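Local coordinates for protein MstE (Scytonema sp. PCC 10023, PDB 6SBF) that probably catalyses protonation-initiated class II cyclisation of an isoprenoid chain, building the polycyclic terpenoid scaffold of merosterol-type natural products, at residues Y18-Q23 with A287-I292; L69-Y74 with S359-A364. The protein carries 1 engineered substitution. All blocks are in the same frame, centred on the assembly; numbering follows the deposited sequence.

Contact 1: residues Y18-Q23 with A287-I292; sequences YPKLNQ and ARAAAI
Lys-20 reaches from the first turn of helix 18-37 to helix 282-298, joining the N-terminal helix to a late helix of the chain in this monodomain class II terpene cyclase, an alpha6-alpha6 barrel protein. The backbones stay well apart, the closest CA atoms, those of Lys-20 and Ile-292, being 9.2 Å from each other, and the long lysine side chain bridges the distance. CG lies anti to the backbone N (chi1 -167°) and the three torsions beyond it are also near 180°, which stretches the chain into a straight arm pointing at the other helix.

The apolar part of the contact is small. Near the end of the arm, CE of Lys-20 rests against CG2 of Ile-292 at 3.8 Å, the two side chains lying at a slant to each other. Ile-292 suits this place as a branched apolar residue: its CG2 meets the lysine, and its side chain also touches Leu-272 and Leu-367.

The polar part is one hydrogen bond. NZ of Lys-20 donates to the backbone O of Ala-289 at 2.9 Å, with a C=O...N angle of 123°; the small side chain of Ala-289 probably helps the ammonium group to approach, and NZ sits 38° out of the carbonyl plane.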
loop_
_atom_site.group_PDB
_atom_site.type_symbol
_atom_site.label_atom_id
_atom_site.label_comp_id
_atom_site.label_asym_id
_atom_site.label_seq_id
_atom_site.Cartn_x
_atom_site.Cartn_y
_atom_site.Cartn_z
ATOM N N TYR A 18 21.276 -15.261 -16.085
ATOM C CA TYR A 18 21.697 -13.847 -16.251
ATOM C C TYR A 18 20.699 -13.096 -17.153
ATOM O O TYR A 18 20.402 -11.921 -16.898
ATOM C CB TYR A 18 23.145 -13.704 -16.755
ATOM C CG TYR A 18 24.190 -14.183 -15.785
ATOM C CD1 TYR A 18 24.201 -13.793 -14.452
ATOM C CD2 TYR A 18 25.224 -14.983 -16.237
ATOM C CE1 TYR A 18 25.213 -14.195 -13.596
ATOM C CE2 TYR A 18 26.228 -15.407 -15.388
ATOM C CZ TYR A 18 26.216 -15.019 -14.064
ATOM O OH TYR A 18 27.202 -15.437 -13.221
ATOM N N PRO A 19 20.146 -13.688 -18.234
ATOM C CA PRO A 19 19.118 -12.983 -19.022
ATOM C C PRO A 19 17.939 -12.523 -18.164
ATOM O O PRO A 19 17.381 -11.460 -18.424
ATOM C CB PRO A 19 18.740 -13.979 -20.130
ATOM C CG PRO A 19 19.994 -14.802 -20.314
ATOM C CD PRO A 19 20.610 -14.898 -18.918
ATOM N N LYS A 20 17.511 -13.356 -17.212
ATOM C CA LYS A 20 16.376 -12.980 -16.363
ATOM C C LYS A 20 16.773 -11.845 -15.407
ATOM O O LYS A 20 16.011 -10.886 -15.226
ATOM C CB LYS A 20 15.750 -14.243 -15.726
ATOM C CG LYS A 20 14.395 -13.959 -15.112
ATOM C CD LYS A 20 13.722 -15.230 -14.627
ATOM C CE LYS A 20 12.404 -14.967 -13.919
ATOM N NZ LYS A 20 11.685 -16.159 -13.473
ATOM N N LEU A 21 18.008 -11.841 -14.893
ATOM C CA LEU A 21 18.455 -10.722 -14.041
ATOM C C LEU A 21 18.532 -9.433 -14.851
ATOM O O LEU A 21 18.086 -8.394 -14.365
ATOM C CB LEU A 21 19.795 -11.049 -13.410
ATOM C CG LEU A 21 20.256 -10.045 -12.357
ATOM C CD1 LEU A 21 19.301 -9.935 -11.177
ATOM C CD2 LEU A 21 21.645 -10.411 -11.886
ATOM N N ASN A 22 19.085 -9.509 -16.059
ATOM C CA ASN A 22 19.171 -8.369 -16.988
ATOM C C ASN A 22 17.765 -7.858 -17.350
ATOM O O ASN A 22 17.550 -6.632 -17.430
ATOM C CB ASN A 22 19.927 -8.844 -18.224
ATOM C CG ASN A 22 20.620 -7.753 -18.989
ATOM O OD1 ASN A 22 20.115 -6.646 -19.196
ATOM N ND2 ASN A 22 21.773 -8.129 -19.451
ATOM N N GLN A 23 16.828 -8.791 -17.596
ATOM C CA GLN A 23 15.449 -8.310 -17.898
ATOM C C GLN A 23 14.844 -7.649 -16.665
ATOM O O GLN A 23 14.109 -6.650 -16.808
ATOM C CB GLN A 23 14.580 -9.412 -18.473
ATOM C CG GLN A 23 13.223 -8.882 -18.839
ATOM C CD GLN A 23 13.241 -7.832 -19.886
ATOM O OE1 GLN A 23 14.184 -7.782 -20.685
ATOM N NE2 GLN A 23 12.217 -6.974 -19.833
ATOM N N ALA A 287 7.811 -20.248 -6.546
ATOM C CA ALA A 287 6.626 -19.394 -6.699
ATOM C C ALA A 287 7.058 -17.959 -6.974
ATOM O O ALA A 287 6.497 -17.288 -7.838
ATOM C CB ALA A 287 5.786 -19.518 -5.459
ATOM N N ARG A 288 8.042 -17.484 -6.225
ATOM C CA ARG A 288 8.567 -16.143 -6.517
ATOM C C ARG A 288 9.096 -16.021 -7.944
ATOM O O ARG A 288 8.857 -14.974 -8.616
ATOM C CB ARG A 288 9.648 -15.726 -5.530
ATOM C CG ARG A 288 9.120 -15.529 -4.121
ATOM C CD ARG A 288 10.041 -14.694 -3.234
ATOM N NE ARG A 288 11.421 -15.185 -3.296
ATOM C CZ ARG A 288 11.945 -16.171 -2.569
ATOM N NH1 ARG A 288 11.384 -16.585 -1.447
ATOM N NH2 ARG A 288 13.108 -16.658 -2.932
ATOM N N ALA A 289 9.847 -17.001 -8.410
ATOM C CA ALA A 289 10.399 -16.986 -9.760
ATOM C C ALA A 289 9.268 -16.916 -10.772
ATOM O O ALA A 289 9.365 -16.199 -11.773
ATOM C CB ALA A 289 11.250 -18.214 -9.967
ATOM N N ALA A 290 8.182 -17.654 -10.531
ATOM C CA ALA A 290 7.006 -17.642 -11.444
ATOM C C ALA A 290 6.337 -16.264 -11.461
ATOM O O ALA A 290 5.984 -15.768 -12.533
ATOM C CB ALA A 290 6.023 -18.775 -11.092
ATOM N N ALA A 291 6.180 -15.661 -10.295
ATOM C CA ALA A 291 5.559 -14.333 -10.148
ATOM C C ALA A 291 6.417 -13.287 -10.862
ATOM O O ALA A 291 5.895 -12.408 -11.571
ATOM C CB ALA A 291 5.391 -13.992 -8.703
ATOM N N ILE A 292 7.728 -13.376 -10.680
ATOM C CA ILE A 292 8.647 -12.437 -11.387
ATOM C C ILE A 292 8.417 -12.605 -12.892
ATOM O O ILE A 292 8.316 -11.585 -13.627
ATOM C CB ILE A 292 10.113 -12.681 -10.976
ATOM C CG1 ILE A 292 10.347 -12.235 -9.541
ATOM C CG2 ILE A 292 11.052 -11.989 -11.948
ATOM C CD1 ILE A 292 11.665 -12.760 -8.964
#

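Contact 2: residues L69-Y74 with S359-A364; sequences LATLPY and SLVKAA
A type I beta turn from Leu-69 to Leu-72, closed by the bond from Leu-72 N to Leu-69 O, presents Thr-71 to the last turns of helix 350-363, placing its CA 7.0 Å from that of Val-361. Thr-71 and Val-361 both point their side chains across the gap, and these run antiparallel alongside one another. CG2 of Thr-71 meets CG1 of Val-361 at 3.4 Å, but Thr-71 is modelled in two conformers, so the apparent tightness is doubtful. With OG1 beside the backbone N (chi1 -50°), the methyl CG2 falls opposite that N and faces the helix. The same methyl of Thr-71 lies 4.1 Å from CG of Lys-362, touching the aliphatic base of a lysine that bends farther out.

Valine suits the helix position because its two branches serve different partners. While CG1 takes Thr-71, CG2 of Val-361 packs against CD2 of Leu-72 at 3.8 Å, the two side chains set roughly perpendicular.

The contact therefore joins the loop between helices 59-69 and 75-90 to helix 350-363 by apolar packing. Helix 18-37 completes the cluster: its Ile-28 touches both Leu-72 and Val-361, and its Val-32 also meets Leu-72.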
loop_
_atom_site.group_PDB
_atom_site.type_symbol
_atom_site.label_atom_id
_atom_site.label_comp_id
_atom_site.label_asym_id
_atom_site.label_seq_id
_atom_site.Cartn_x
_atom_site.Cartn_y
_atom_site.Cartn_z
ATOM N N LEU A 69 9.777 3.523 -3.945
ATOM C CA LEU A 69 11.043 3.733 -4.709
ATOM C C LEU A 69 12.259 3.857 -3.796
ATOM O O LEU A 69 13.385 3.908 -4.327
ATOM C CB LEU A 69 10.877 4.977 -5.589
ATOM C CG LEU A 69 9.890 4.833 -6.743
ATOM C CD1 LEU A 69 9.779 6.137 -7.495
ATOM C CD2 LEU A 69 10.322 3.786 -7.716
ATOM N N ALA A 70 12.075 3.897 -2.491
ATOM C CA ALA A 70 13.201 4.039 -1.551
ATOM C C ALA A 70 14.127 2.825 -1.585
ATOM O O ALA A 70 15.248 2.938 -1.102
ATOM C CB ALA A 70 12.683 4.279 -0.147
ATOM N N THR A 71 13.705 1.686 -2.145
ATOM C CA THR A 71 14.550 0.469 -2.289
ATOM C C THR A 71 15.575 0.641 -3.423
ATOM O O THR A 71 16.543 -0.135 -3.505
ATOM C CB THR A 71 13.714 -0.792 -2.525
ATOM O OG1 THR A 71 12.664 -0.919 -1.564
ATOM C CG2 THR A 71 14.586 -2.012 -2.389
ATOM N N LEU A 72 15.384 1.607 -4.307
ATOM C CA LEU A 72 16.360 1.736 -5.397
ATOM C C LEU A 72 17.644 2.450 -4.959
ATOM O O LEU A 72 17.611 3.398 -4.184
ATOM C CB LEU A 72 15.768 2.534 -6.534
ATOM C CG LEU A 72 14.813 1.711 -7.336
ATOM C CD1 LEU A 72 13.735 2.519 -7.909
ATOM C CD2 LEU A 72 15.418 0.755 -8.310
ATOM N N PRO A 73 18.798 1.950 -5.461
ATOM C CA PRO A 73 20.100 2.545 -5.158
ATOM C C PRO A 73 20.570 3.474 -6.265
ATOM O O PRO A 73 21.702 3.273 -6.751
ATOM C CB PRO A 73 20.987 1.295 -5.169
ATOM C CG PRO A 73 20.449 0.525 -6.357
ATOM C CD PRO A 73 18.939 0.708 -6.248
ATOM N N TYR A 74 19.663 4.321 -6.758
ATOM C CA TYR A 74 20.012 5.332 -7.754
ATOM C C TYR A 74 19.937 6.740 -7.185
ATOM O O TYR A 74 18.976 7.139 -6.549
ATOM C CB TYR A 74 19.019 5.281 -8.899
ATOM C CG TYR A 74 19.006 4.007 -9.685
ATOM C CD1 TYR A 74 20.103 3.196 -9.867
ATOM C CD2 TYR A 74 17.854 3.624 -10.360
ATOM C CE1 TYR A 74 20.069 2.108 -10.709
ATOM C CE2 TYR A 74 17.808 2.524 -11.185
ATOM C CZ TYR A 74 18.923 1.770 -11.385
ATOM O OH TYR A 74 19.002 0.698 -12.217
ATOM N N SER A 359 8.333 -4.553 -5.643
ATOM C CA SER A 359 8.357 -6.016 -5.385
ATOM C C SER A 359 9.492 -6.639 -6.203
ATOM O O SER A 359 10.117 -7.583 -5.731
ATOM C CB SER A 359 6.994 -6.639 -5.659
ATOM O OG SER A 359 6.669 -6.731 -7.067
ATOM N N LEU A 360 9.714 -6.178 -7.438
ATOM C CA LEU A 360 10.736 -6.775 -8.323
ATOM C C LEU A 360 12.157 -6.438 -7.796
ATOM O O LEU A 360 13.025 -7.297 -7.826
ATOM C CB LEU A 360 10.562 -6.275 -9.746
ATOM C CG LEU A 360 9.307 -6.733 -10.474
ATOM C CD1 LEU A 360 9.251 -6.100 -11.859
ATOM C CD2 LEU A 360 9.261 -8.244 -10.572
ATOM N N VAL A 361 12.339 -5.210 -7.336
ATOM C CA VAL A 361 13.625 -4.825 -6.711
ATOM C C VAL A 361 13.910 -5.714 -5.496
ATOM O O VAL A 361 15.035 -6.244 -5.348
ATOM C CB VAL A 361 13.639 -3.333 -6.368
ATOM C CG1 VAL A 361 14.901 -2.971 -5.604
ATOM C CG2 VAL A 361 13.574 -2.460 -7.598
ATOM N N LYS A 362 12.926 -5.904 -4.639
ATOM C CA LYS A 362 13.131 -6.692 -3.414
ATOM C C LYS A 362 13.333 -8.159 -3.769
ATOM O O LYS A 362 14.078 -8.830 -3.051
ATOM C CB LYS A 362 11.966 -6.447 -2.469
ATOM C CG LYS A 362 11.818 -5.040 -1.909
ATOM C CD LYS A 362 10.628 -4.776 -1.005
ATOM C CE LYS A 362 10.465 -5.753 0.106
ATOM N NZ LYS A 362 11.490 -5.458 1.128
ATOM N N ALA A 363 12.672 -8.686 -4.809
ATOM C CA ALA A 363 12.744 -10.119 -5.090
ATOM C C ALA A 363 13.984 -10.512 -5.860
ATOM O O ALA A 363 14.349 -11.709 -5.820
ATOM C CB ALA A 363 11.518 -10.520 -5.806
ATOM N N ALA A 364 14.522 -9.617 -6.670
ATOM C CA ALA A 364 15.590 -9.987 -7.611
ATOM C C ALA A 364 16.760 -10.689 -6.928
ATOM O O ALA A 364 17.292 -11.640 -7.494
ATOM C CB ALA A 364 16.090 -8.769 -8.339
#

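Neither contact belongs to the deep core: contact 1 is partly buried, with Ile-292 its one buried participant, whereas contact 2 lies at the surface although closer to the middle of the chain. Their chemistry differs more with the spacing of the backbones than with depth. In contact 1 the helices stand well apart and a lone lysine spans the gap to a backbone carbonyl; in contact 2 the backbones come nearer, and short branched side chains suffice. Helix 18-37 serves both, as a partner in contact 1 and as a neighbour in contact 2. The two also touch directly: CD1 of Ile-292 packs on CB of Ala-363 at 3.9 Å, which ties helix 282-298 to helix 350-363.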